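Local coordinates for protein gigastasin (PDB 5UBM) that probably inhibits serine proteases of the host, as do related small disulfide-rich leech inhibitors of the antistasin family, at residues 72-77 with 92-97; 18-23 with 32-37; 108-113 with 123-128; 81-86 with 98-103. All blocks are in the same frame, centred on the assembly; numbering follows the deposited sequence.

Contact 1 (72-77 with 92-97); sequences KGCDGF and KGCEAF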
loop_
_atom_site.group_PDB
_atom_site.type_symbol
_atom_site.label_atom_id
_atom_site.label_comp_id
_atom_site.label_asym_id
_atom_site.label_seq_id
_atom_site.Cartn_x
_atom_site.Cartn_y
_atom_site.Cartn_z
ATOM N N LYS C 72 -30.376 21.438 -15.155
ATOM C CA LYS C 72 -31.673 21.388 -14.485
ATOM C C LYS C 72 -32.244 19.971 -14.463
ATOM O O LYS C 72 -32.275 19.289 -15.490
ATOM C CB LYS C 72 -32.662 22.336 -15.166
ATOM C CG LYS C 72 -32.365 23.809 -14.953
ATOM C CD LYS C 72 -33.448 24.672 -15.572
ATOM C CE LYS C 72 -33.252 26.140 -15.238
ATOM N NZ LYS C 72 -34.404 26.963 -15.709
ATOM N N GLY C 73 -32.697 19.539 -13.288
ATOM C CA GLY C 73 -33.260 18.210 -13.119
ATOM C C GLY C 73 -32.236 17.183 -12.666
ATOM O O GLY C 73 -32.580 16.045 -12.341
ATOM N N CYS C 74 -30.972 17.593 -12.643
ATOM C CA CYS C 74 -29.880 16.707 -12.259
ATOM C C CYS C 74 -29.453 16.977 -10.819
ATOM O O CYS C 74 -29.408 18.133 -10.391
ATOM C CB CYS C 74 -28.694 16.894 -13.204
ATOM S SG CYS C 74 -29.154 17.049 -14.944
ATOM N N ASP C 75 -29.139 15.923 -10.071
ATOM C CA ASP C 75 -28.712 16.112 -8.687
ATOM C C ASP C 75 -27.189 16.155 -8.571
ATOM O O ASP C 75 -26.647 16.627 -7.576
ATOM C CB ASP C 75 -29.299 15.022 -7.774
ATOM C CG ASP C 75 -28.860 13.614 -8.152
ATOM O OD1 ASP C 75 -27.690 13.404 -8.547
ATOM O OD2 ASP C 75 -29.704 12.698 -8.036
ATOM N N GLY C 76 -26.504 15.651 -9.591
ATOM C CA GLY C 76 -25.057 15.720 -9.642
ATOM C C GLY C 76 -24.335 14.679 -8.808
ATOM O O GLY C 76 -23.107 14.703 -8.717
ATOM N N PHE C 77 -25.088 13.769 -8.197
ATOM C CA PHE C 77 -24.490 12.684 -7.420
ATOM C C PHE C 77 -23.788 11.680 -8.323
ATOM O O PHE C 77 -24.325 11.281 -9.352
ATOM C CB PHE C 77 -25.549 11.972 -6.579
ATOM C CG PHE C 77 -25.859 12.663 -5.285
ATOM C CD1 PHE C 77 -25.273 12.240 -4.106
ATOM C CD2 PHE C 77 -26.726 13.741 -5.247
ATOM C CE1 PHE C 77 -25.553 12.875 -2.911
ATOM C CE2 PHE C 77 -27.009 14.380 -4.055
ATOM C CZ PHE C 77 -26.424 13.946 -2.885
ATOM N N LYS C 92 -30.805 15.491 -21.193
ATOM C CA LYS C 92 -30.998 16.606 -20.273
ATOM C C LYS C 92 -29.667 17.245 -19.905
ATOM O O LYS C 92 -29.609 18.425 -19.555
ATOM C CB LYS C 92 -31.705 16.144 -18.999
ATOM C CG LYS C 92 -33.046 15.480 -19.215
ATOM C CD LYS C 92 -33.616 15.001 -17.889
ATOM C CE LYS C 92 -33.716 16.149 -16.891
ATOM N NZ LYS C 92 -34.224 15.703 -15.564
ATOM N N GLY C 93 -28.600 16.457 -19.974
ATOM C CA GLY C 93 -27.290 16.908 -19.549
ATOM C C GLY C 93 -26.895 16.306 -18.212
ATOM O O GLY C 93 -25.869 16.665 -17.632
ATOM N N CYS C 94 -27.720 15.386 -17.719
ATOM C CA CYS C 94 -27.442 14.698 -16.463
ATOM C C CYS C 94 -26.407 13.601 -16.659
ATOM O O CYS C 94 -26.597 12.705 -17.479
ATOM C CB CYS C 94 -28.724 14.101 -15.878
ATOM S SG CYS C 94 -30.020 15.300 -15.502
ATOM N N GLU C 95 -25.312 13.679 -15.909
ATOM C CA GLU C 95 -24.300 12.632 -15.949
ATOM C C GLU C 95 -24.760 11.450 -15.112
ATOM O O GLU C 95 -25.257 11.631 -14.003
ATOM C CB GLU C 95 -22.949 13.147 -15.438
ATOM C CG GLU C 95 -22.478 14.442 -16.088
ATOM C CD GLU C 95 -20.968 14.603 -16.056
ATOM O OE1 GLU C 95 -20.414 14.881 -14.972
ATOM O OE2 GLU C 95 -20.332 14.457 -17.120
ATOM N N ALA C 96 -24.600 10.243 -15.649
ATOM C CA ALA C 96 -24.913 9.019 -14.909
ATOM C C ALA C 96 -24.115 8.929 -13.604
ATOM O O ALA C 96 -23.059 9.544 -13.466
ATOM C CB ALA C 96 -24.645 7.795 -15.774
ATOM N N PHE C 97 -24.629 8.164 -12.649
ATOM C CA PHE C 97 -24.002 8.070 -11.343
ATOM C C PHE C 97 -22.627 7.426 -11.427
ATOM O O PHE C 97 -21.675 7.881 -10.790
ATOM C CB PHE C 97 -24.877 7.283 -10.378
ATOM C CG PHE C 97 -24.341 7.249 -8.977
ATOM C CD1 PHE C 97 -24.640 8.264 -8.084
ATOM C CD2 PHE C 97 -23.532 6.205 -8.551
ATOM C CE1 PHE C 97 -24.146 8.238 -6.789
ATOM C CE2 PHE C 97 -23.033 6.177 -7.260
ATOM C CZ PHE C 97 -23.342 7.191 -6.379
HETATM O O HOH W 1 -23.990 12.780 -11.541
#

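Contact 2 (18-23 with 32-37); sequences KKLPKC and WDLKCN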
loop_
_atom_site.group_PDB
_atom_site.type_symbol
_atom_site.label_atom_id
_atom_site.label_comp_id
_atom_site.label_asym_id
_atom_site.label_seq_id
_atom_site.Cartn_x
_atom_site.Cartn_y
_atom_site.Cartn_z
ATOM N N LYS C 18 -30.207 36.124 -3.421
ATOM C CA LYS C 18 -29.358 36.685 -2.377
ATOM C C LYS C 18 -28.271 37.576 -2.972
ATOM O O LYS C 18 -27.990 37.509 -4.169
ATOM C CB LYS C 18 -28.738 35.573 -1.543
ATOM N N LYS C 19 -27.664 38.408 -2.128
ATOM C CA LYS C 19 -26.624 39.335 -2.568
ATOM C C LYS C 19 -25.227 38.756 -2.351
ATOM O O LYS C 19 -25.001 37.990 -1.414
ATOM C CB LYS C 19 -26.762 40.666 -1.845
ATOM N N LEU C 20 -24.295 39.129 -3.222
ATOM C CA LEU C 20 -22.927 38.630 -3.142
ATOM C C LEU C 20 -22.222 39.112 -1.878
ATOM O O LEU C 20 -22.408 40.255 -1.458
ATOM C CB LEU C 20 -22.132 39.053 -4.379
ATOM C CG LEU C 20 -22.535 38.373 -5.686
ATOM C CD1 LEU C 20 -21.806 38.993 -6.868
ATOM C CD2 LEU C 20 -22.262 36.881 -5.605
ATOM N N PRO C 21 -21.412 38.233 -1.264
ATOM C CA PRO C 21 -20.655 38.557 -0.052
ATOM C C PRO C 21 -19.270 39.118 -0.362
ATOM O O PRO C 21 -18.702 38.796 -1.405
ATOM C CB PRO C 21 -20.543 37.203 0.666
ATOM C CG PRO C 21 -21.078 36.153 -0.321
ATOM C CD PRO C 21 -21.223 36.825 -1.647
ATOM N N LYS C 22 -18.739 39.949 0.529
ATOM C CA LYS C 22 -17.381 40.456 0.376
ATOM C C LYS C 22 -16.381 39.320 0.571
ATOM O O LYS C 22 -16.582 38.446 1.412
ATOM C CB LYS C 22 -17.114 41.581 1.359
ATOM N N CYS C 23 -15.306 39.329 -0.209
ATOM C CA CYS C 23 -14.344 38.236 -0.162
ATOM C C CYS C 23 -12.932 38.711 0.172
ATOM O O CYS C 23 -12.389 39.586 -0.496
ATOM C CB CYS C 23 -14.334 37.480 -1.496
ATOM S SG CYS C 23 -13.960 38.495 -2.951
ATOM N N TRP C 32 -17.480 27.204 -5.010
ATOM C CA TRP C 32 -16.510 27.128 -6.098
ATOM C C TRP C 32 -17.081 27.709 -7.386
ATOM O O TRP C 32 -16.382 27.814 -8.394
ATOM C CB TRP C 32 -16.054 25.684 -6.322
ATOM C CG TRP C 32 -15.235 25.144 -5.190
ATOM C CD1 TRP C 32 -15.596 24.165 -4.310
ATOM C CD2 TRP C 32 -13.927 25.574 -4.800
ATOM N NE1 TRP C 32 -14.589 23.954 -3.401
ATOM C CE2 TRP C 32 -13.553 24.804 -3.680
ATOM C CE3 TRP C 32 -13.033 26.529 -5.290
ATOM C CZ2 TRP C 32 -12.320 24.961 -3.043
ATOM C CZ3 TRP C 32 -11.813 26.685 -4.656
ATOM C CH2 TRP C 32 -11.466 25.901 -3.547
ATOM N N ASP C 33 -18.353 28.091 -7.345
ATOM C CA ASP C 33 -18.985 28.777 -8.465
ATOM C C ASP C 33 -18.654 30.267 -8.450
ATOM O O ASP C 33 -19.129 31.019 -9.296
ATOM C CB ASP C 33 -20.500 28.579 -8.430
ATOM C CG ASP C 33 -20.897 27.122 -8.520
ATOM O OD1 ASP C 33 -20.231 26.371 -9.266
ATOM O OD2 ASP C 33 -21.872 26.730 -7.844
ATOM N N LEU C 34 -17.842 30.684 -7.479
ATOM C CA LEU C 34 -17.495 32.091 -7.301
ATOM C C LEU C 34 -15.980 32.312 -7.316
ATOM O O LEU C 34 -15.206 31.380 -7.099
ATOM C CB LEU C 34 -18.091 32.625 -5.991
ATOM C CG LEU C 34 -19.582 32.983 -5.934
ATOM C CD1 LEU C 34 -20.472 31.751 -5.949
ATOM C CD2 LEU C 34 -19.883 33.828 -4.706
ATOM N N LYS C 35 -15.565 33.552 -7.568
ATOM C CA LYS C 35 -14.147 33.904 -7.599
ATOM C C LYS C 35 -13.933 35.333 -7.111
ATOM O O LYS C 35 -14.667 36.238 -7.497
ATOM C CB LYS C 35 -13.588 33.736 -9.003
ATOM N N CYS C 36 -12.921 35.540 -6.273
ATOM C CA CYS C 36 -12.704 36.848 -5.657
ATOM C C CYS C 36 -11.827 37.769 -6.512
ATOM O O CYS C 36 -11.079 37.303 -7.371
ATOM C CB CYS C 36 -12.083 36.679 -4.271
ATOM S SG CYS C 36 -11.984 38.209 -3.329
ATOM N N ASN C 37 -11.923 39.076 -6.266
ATOM C CA ASN C 37 -11.176 40.069 -7.037
ATOM C C ASN C 37 -10.716 41.263 -6.198
ATOM O O ASN C 37 -10.692 41.198 -4.968
ATOM C CB ASN C 37 -12.021 40.567 -8.211
ATOM C CG ASN C 37 -13.324 41.200 -7.763
ATOM O OD1 ASN C 37 -13.913 40.793 -6.759
ATOM N ND2 ASN C 37 -13.783 42.202 -8.505
#

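Contact 3 (108-113 with 123-128); sequences VNIWCT and GRCEDP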
loop_
_atom_site.group_PDB
_atom_site.type_symbol
_atom_site.label_atom_id
_atom_site.label_comp_id
_atom_site.label_asym_id
_atom_site.label_seq_id
_atom_site.Cartn_x
_atom_site.Cartn_y
_atom_site.Cartn_z
ATOM N N VAL C 108 -21.310 12.308 -27.486
ATOM C CA VAL C 108 -22.765 12.270 -27.521
ATOM C C VAL C 108 -23.329 12.935 -26.270
ATOM O O VAL C 108 -22.929 12.602 -25.152
ATOM C CB VAL C 108 -23.289 10.830 -27.628
ATOM C CG1 VAL C 108 -24.794 10.798 -27.443
ATOM C CG2 VAL C 108 -22.892 10.232 -28.960
ATOM N N ASN C 109 -24.251 13.875 -26.474
ATOM C CA ASN C 109 -24.817 14.687 -25.399
ATOM C C ASN C 109 -23.742 15.514 -24.712
ATOM O O ASN C 109 -23.384 15.268 -23.562
ATOM C CB ASN C 109 -25.554 13.815 -24.378
ATOM C CG ASN C 109 -26.834 13.227 -24.935
ATOM O OD1 ASN C 109 -27.652 13.935 -25.519
ATOM N ND2 ASN C 109 -27.008 11.922 -24.767
ATOM N N ILE C 110 -23.225 16.495 -25.442
ATOM C CA ILE C 110 -22.230 17.416 -24.915
ATOM C C ILE C 110 -22.467 18.776 -25.565
ATOM O O ILE C 110 -22.975 18.853 -26.684
ATOM C CB ILE C 110 -20.785 16.912 -25.171
ATOM C CG1 ILE C 110 -19.790 17.626 -24.255
ATOM C CG2 ILE C 110 -20.401 17.052 -26.643
ATOM C CD1 ILE C 110 -18.375 17.094 -24.350
ATOM N N TRP C 111 -22.134 19.850 -24.858
ATOM C CA TRP C 111 -22.452 21.188 -25.343
ATOM C C TRP C 111 -21.268 22.138 -25.205
ATOM O O TRP C 111 -21.089 22.790 -24.173
ATOM C CB TRP C 111 -23.680 21.725 -24.603
ATOM C CG TRP C 111 -24.867 20.824 -24.783
ATOM C CD1 TRP C 111 -25.825 20.917 -25.747
ATOM C CD2 TRP C 111 -25.199 19.668 -24.000
ATOM N NE1 TRP C 111 -26.743 19.903 -25.604
ATOM C CE2 TRP C 111 -26.380 19.122 -24.541
ATOM C CE3 TRP C 111 -24.616 19.048 -22.890
ATOM C CZ2 TRP C 111 -26.990 17.988 -24.011
ATOM C CZ3 TRP C 111 -25.223 17.921 -22.367
ATOM C CH2 TRP C 111 -26.399 17.403 -22.928
ATOM N N CYS C 112 -20.463 22.199 -26.263
ATOM C CA CYS C 112 -19.255 23.013 -26.291
ATOM C C CYS C 112 -19.444 24.240 -27.172
ATOM O O CYS C 112 -19.982 24.146 -28.276
ATOM C CB CYS C 112 -18.062 22.196 -26.799
ATOM S SG CYS C 112 -17.680 20.695 -25.863
ATOM N N THR C 113 -18.996 25.391 -26.686
ATOM C CA THR C 113 -19.070 26.619 -27.462
ATOM C C THR C 113 -17.663 27.075 -27.838
ATOM O O THR C 113 -16.731 26.938 -27.044
ATOM C CB THR C 113 -19.801 27.729 -26.686
ATOM O OG1 THR C 113 -21.085 27.248 -26.270
ATOM C CG2 THR C 113 -19.985 28.968 -27.548
ATOM N N GLY C 123 -13.848 13.105 -24.239
ATOM C CA GLY C 123 -15.257 13.372 -24.008
ATOM C C GLY C 123 -15.439 14.642 -23.199
ATOM O O GLY C 123 -16.264 14.704 -22.288
ATOM N N ARG C 124 -14.661 15.663 -23.534
ATOM C CA ARG C 124 -14.655 16.899 -22.761
ATOM C C ARG C 124 -14.548 18.117 -23.672
ATOM O O ARG C 124 -13.824 18.088 -24.668
ATOM C CB ARG C 124 -13.496 16.879 -21.764
ATOM C CG ARG C 124 -13.475 18.023 -20.772
ATOM C CD ARG C 124 -12.162 18.017 -20.012
ATOM N NE ARG C 124 -11.792 16.662 -19.604
ATOM C CZ ARG C 124 -10.553 16.283 -19.305
ATOM N NH1 ARG C 124 -9.556 17.156 -19.368
ATOM N NH2 ARG C 124 -10.309 15.030 -18.946
ATOM N N CYS C 125 -15.275 19.179 -23.340
ATOM C CA CYS C 125 -15.162 20.436 -24.078
ATOM C C CYS C 125 -13.762 21.014 -23.906
ATOM O O CYS C 125 -13.336 21.305 -22.789
ATOM C CB CYS C 125 -16.209 21.446 -23.607
ATOM S SG CYS C 125 -17.918 20.930 -23.860
ATOM N N GLU C 126 -13.046 21.175 -25.013
ATOM C CA GLU C 126 -11.672 21.660 -24.956
ATOM C C GLU C 126 -11.365 22.653 -26.069
ATOM O O GLU C 126 -11.908 22.558 -27.170
ATOM C CB GLU C 126 -10.691 20.487 -25.030
ATOM C CG GLU C 126 -10.395 19.819 -23.696
ATOM C CD GLU C 126 -9.617 18.524 -23.849
ATOM O OE1 GLU C 126 -8.648 18.502 -24.636
ATOM O OE2 GLU C 126 -9.964 17.532 -23.175
ATOM N N ASP C 127 -10.494 23.609 -25.770
ATOM C CA ASP C 127 -9.948 24.492 -26.790
ATOM C C ASP C 127 -8.606 23.938 -27.243
ATOM O O ASP C 127 -7.686 23.808 -26.439
ATOM C CB ASP C 127 -9.792 25.920 -26.260
ATOM C CG ASP C 127 -9.079 26.841 -27.243
ATOM O OD1 ASP C 127 -9.125 26.577 -28.464
ATOM O OD2 ASP C 127 -8.467 27.833 -26.790
ATOM N N PRO C 128 -8.497 23.595 -28.534
ATOM C CA PRO C 128 -7.254 23.072 -29.114
ATOM C C PRO C 128 -6.095 24.062 -29.026
ATOM O O PRO C 128 -4.951 23.647 -28.847
ATOM C CB PRO C 128 -7.633 22.813 -30.575
ATOM C CG PRO C 128 -9.111 22.633 -30.557
ATOM C CD PRO C 128 -9.609 23.569 -29.499
#

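Contact 4 (81-86 with 98-103); sequences LGCTYG and CTCNTK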
loop_
_atom_site.group_PDB
_atom_site.type_symbol
_atom_site.label_atom_id
_atom_site.label_comp_id
_atom_site.label_asym_id
_atom_site.label_seq_id
_atom_site.Cartn_x
_atom_site.Cartn_y
_atom_site.Cartn_z
ATOM N N LEU C 81 -15.035 8.510 -9.991
ATOM C CA LEU C 81 -14.184 7.846 -10.961
ATOM C C LEU C 81 -13.887 8.762 -12.146
ATOM O O LEU C 81 -14.783 9.439 -12.654
ATOM C CB LEU C 81 -14.868 6.571 -11.439
ATOM C CG LEU C 81 -14.102 5.633 -12.349
ATOM C CD1 LEU C 81 -13.030 4.924 -11.541
ATOM C CD2 LEU C 81 -15.069 4.641 -12.983
ATOM N N GLY C 82 -12.632 8.785 -12.586
ATOM C CA GLY C 82 -12.262 9.563 -13.757
ATOM C C GLY C 82 -12.464 8.818 -15.070
ATOM O O GLY C 82 -11.591 8.066 -15.504
ATOM N N CYS C 83 -13.619 9.025 -15.701
ATOM C CA CYS C 83 -13.937 8.388 -16.983
ATOM C C CYS C 83 -13.073 8.915 -18.122
ATOM O O CYS C 83 -13.012 10.123 -18.359
ATOM C CB CYS C 83 -15.415 8.592 -17.340
ATOM S SG CYS C 83 -16.605 7.676 -16.321
ATOM N N THR C 84 -12.425 7.999 -18.832
ATOM C CA THR C 84 -11.574 8.356 -19.965
ATOM C C THR C 84 -12.324 9.167 -21.022
ATOM O O THR C 84 -11.803 10.151 -21.542
ATOM C CB THR C 84 -10.981 7.099 -20.630
ATOM O OG1 THR C 84 -10.454 6.225 -19.623
ATOM C CG2 THR C 84 -9.876 7.482 -21.593
ATOM N N TYR C 85 -13.547 8.759 -21.335
ATOM C CA TYR C 85 -14.340 9.460 -22.338
ATOM C C TYR C 85 -15.457 10.277 -21.699
ATOM O O TYR C 85 -16.455 10.601 -22.348
ATOM C CB TYR C 85 -14.922 8.467 -23.348
ATOM C CG TYR C 85 -13.867 7.769 -24.173
ATOM C CD1 TYR C 85 -13.201 8.439 -25.193
ATOM C CD2 TYR C 85 -13.533 6.443 -23.934
ATOM C CE1 TYR C 85 -12.230 7.808 -25.951
ATOM C CE2 TYR C 85 -12.563 5.805 -24.687
ATOM C CZ TYR C 85 -11.917 6.492 -25.693
ATOM O OH TYR C 85 -10.954 5.860 -26.445
ATOM N N GLY C 86 -15.278 10.613 -20.425
ATOM C CA GLY C 86 -16.275 11.369 -19.692
ATOM C C GLY C 86 -17.441 10.507 -19.241
ATOM O O GLY C 86 -17.604 9.365 -19.685
ATOM N N CYS C 98 -22.525 6.358 -12.203
ATOM C CA CYS C 98 -21.248 5.679 -12.355
ATOM C C CYS C 98 -21.212 4.849 -13.629
ATOM O O CYS C 98 -20.986 3.640 -13.594
ATOM C CB CYS C 98 -20.960 4.793 -11.145
ATOM S SG CYS C 98 -19.199 4.609 -10.819
ATOM N N THR C 99 -21.449 5.514 -14.751
ATOM C CA THR C 99 -21.347 4.886 -16.056
ATOM C C THR C 99 -20.464 5.741 -16.947
ATOM O O THR C 99 -20.673 6.947 -17.069
ATOM C CB THR C 99 -22.722 4.705 -16.702
ATOM O OG1 THR C 99 -23.500 3.795 -15.911
ATOM C CG2 THR C 99 -22.579 4.161 -18.119
ATOM N N CYS C 100 -19.458 5.125 -17.550
ATOM C CA CYS C 100 -18.552 5.861 -18.416
ATOM C C CYS C 100 -19.031 5.806 -19.849
ATOM O O CYS C 100 -19.711 4.863 -20.237
ATOM C CB CYS C 100 -17.134 5.303 -18.313
ATOM S SG CYS C 100 -16.298 5.717 -16.772
ATOM N N ASN C 101 -18.694 6.830 -20.623
ATOM C CA ASN C 101 -18.891 6.793 -22.063
ATOM C C ASN C 101 -17.974 5.763 -22.705
ATOM O O ASN C 101 -16.917 5.443 -22.162
ATOM C CB ASN C 101 -18.626 8.168 -22.684
ATOM C CG ASN C 101 -19.823 9.095 -22.595
ATOM O OD1 ASN C 101 -20.946 8.709 -22.909
ATOM N ND2 ASN C 101 -19.584 10.326 -22.165
ATOM N N THR C 102 -18.379 5.239 -23.857
ATOM C CA THR C 102 -17.442 4.521 -24.709
ATOM C C THR C 102 -16.814 5.544 -25.641
ATOM O O THR C 102 -17.238 6.701 -25.671
ATOM C CB THR C 102 -18.114 3.399 -25.529
ATOM O OG1 THR C 102 -19.203 3.937 -26.287
ATOM C CG2 THR C 102 -18.633 2.306 -24.614
ATOM N N LYS C 103 -15.816 5.121 -26.410
ATOM C CA LYS C 103 -15.174 5.994 -27.386
ATOM C C LYS C 103 -16.196 6.586 -28.367
ATOM O O LYS C 103 -15.941 7.608 -29.009
ATOM C CB LYS C 103 -14.096 5.216 -28.142
ATOM C CG LYS C 103 -13.255 6.042 -29.096
ATOM C CD LYS C 103 -12.180 5.191 -29.759
ATOM C CE LYS C 103 -11.319 6.014 -30.703
ATOM N NZ LYS C 103 -10.256 5.187 -31.342
#

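Contact 1 (72-77 with 92-97)
Cys-74 and Cys-94 form one of the three disulfides of an antistasin-family domain, in which crosslinks rather than extended sheet hold the chain together. The loop 72-77 and the segment 92-97 run almost parallel, joined near their middle by SG atoms 2.0 Å apart. The torsion about this S-S bond is -81°, and each sulfur stands anti to its own carbonyl carbon.

At one end the contact is made by the lysine stem. Lys-92 bends at its third torsion (56°), which carries CE to 3.7 Å from Lys-72 O and brings NZ up against Gly-73, where a side chain would collide with the amine.

A water spans the other end, donating to Phe-77 O at 2.7 Å and to Glu-95 O at 3.0 Å.

Phe-77 O also comes obliquely to within 3.3 Å of Phe-97 CD1, and Phe-77 CB meets that ring at its edge, 4.0 Å from CE1. Both rings engage aromatic side chains of another protein chain. Cut back to an alanine, Phe-97 would probably leave Phe-77 CB and its carbonyl without a ring beside them, and the partner protein without an edge-to-face mate. An Asx turn sets the Phe-77 backbone, its N donating to Asp-75 OD1 at 2.7 Å.

Contact 2 (18-23 with 32-37)
Leu-20 rests one methyl, CD2, against the CD2 methyl of Leu-34 at 4.0 Å, the two side chains slanting across each other. Pro-21 adds its ring carbon CD at 4.5 Å from that same CD2 of Leu-34, a looser touch. Leu-20 and Pro-21 both pack on Tyr-64 as well, while Leu-34 also touches Cys-29 of helix 26-29.

Further along, Cys-23 and Cys-36 are covalently joined, SG to SG at 2.0 Å, with a torsion of 83° about the bond. The two halves of the bridge are built differently: SG of Cys-23 sits between its backbone N and carbonyl carbon (chi1 58°), whereas SG of Cys-36 points opposite its own N (chi1 -172°). Just past the bridge, Asn-37 N lies 3.9 Å from Cys-23 SG.

The arrangement ties the loop at the start of the modelled chain to the weakly bonded strand 34-35, which pairs antiparallel with 44-45. The carbonyl O of Leu-34 is gripped by Arg-46 NH2 and Gln-26 NE2, fixing the backbone behind the leucine. Between the two segments themselves the disulfide is the one strong direct tie, and reducing it would probably leave only weak apolar touches to hold them together.

Contact 3 (108-113 with 123-128)
Trp-111, whose carbonyl O lies 3.7 Å from Cys-125 SG, starts its side chain away from the segment 123-128. Asn-109 C lies over one face of its indole, 3.6 Å above the plane and toward the rim, and the side chain also packs on Pro-55. On the other segment, the guanidinium of Arg-124 and the carboxylate of Glu-126 pair only loosely. Their ion pair is long, 3.8 Å from Arg-124 NH1 to Glu-126 OE2, and the oxygen stands well out of the guanidinium plane, with no N-H aimed at it. The same carboxylate is hydrogen-bonded to Asn-119 through OE1 and to Ser-122 through OE2.

Ile-110 carries the apolar part. With CG1 anti to the backbone N (chi1 -162°), its long branch extends along the opposing backbone: CG1 lies 3.8 Å from Cys-125 SG, and CD1 is 3.8 Å from Gly-123 O. Beside it, Cys-112 and Cys-125 form a disulfide, SG to SG 2.0 Å, with a torsion of -91°, joining the loop to the strand 124-126 of a two-stranded antiparallel hairpin.

Gly-51 and Arg-52 serve both segments: the backbones of Trp-111 and Cys-125 bond to them, and the Arg-52 guanidinium donates to Asn-109 O and Gly-123 O. The segments are therefore joined directly by sulfur and hydrocarbon, while their carbonyls share a single cationic group that probably polarises both.

Contact 4 (81-86 with 98-103)
Thr-99 O approaches Cys-83 SG at 4.2 Å, while the Thr-99 side chain starts away from the facing loop. Next, Cys-100 is joined to Cys-83 in a disulfide, one of the crosslinks of the antistasin-family domain, with a torsion of -81° about its S-S bond. Leu-81 CD2 packs against this bridge, 4.1 Å from Cys-100 SG.

Asn-101 supplies the polar contacts. Its backbone N donates almost straight to Gly-86 O at 2.9 Å (170°), and ND2 reaches Tyr-85 O at 3.1 Å, tilted out of that carbonyl's plane. Both acceptors belong to the end of a type I turn, Cys-83 to Gly-86, closed by Gly-86 N donating to Cys-83 O. Asn-101 OD1 meanwhile bonds to Thr-105 OG1, which also takes the N-H of Thr-102.

Thr-102 O sits 3.7 Å from Tyr-85 CB. Lys-103 then lies over the phenol: its CA is 3.5 Å above the ring centre, a CH-pi contact, and the extended side chain passes the hydroxyl, with CG 3.5 Å from Tyr-85 OH. Tyr-85 turns its ring beneath this backbone with CG anti to the carbonyl carbon (chi1 -65°). A serine in its place would probably uncover the Lys-103 backbone and free the lysine stem to turn. With both ends of the Asn-101 amide engaged, its rotation is fixed, and the turn is held by hydrogen bonds as well as by the disulfide.

Overall arrangement
Each contact is centred on one disulfide, and along the chain contact 2 closes first, contacts 1 and 4 follow with alternating segments, and contact 3 comes last. Contacts 1 and 4, their centres about 15 Å apart, belong to one antistasin-family domain, in which strands 95-96 and 99-100 succeed each other around a corner in the chain. Contact 3 lies about 14 Å from contact 4 and about 17 Å from contact 1 (centres), touching the latter where Trp-111 CH2 packs on Gly-93 CA at 3.5 Å. The chain is thus a series of crosslinked units with little regular secondary structure, contact 2 lying on the far side of its centre from contacts 3 and 4, about 32 Å from contact 4 between centres.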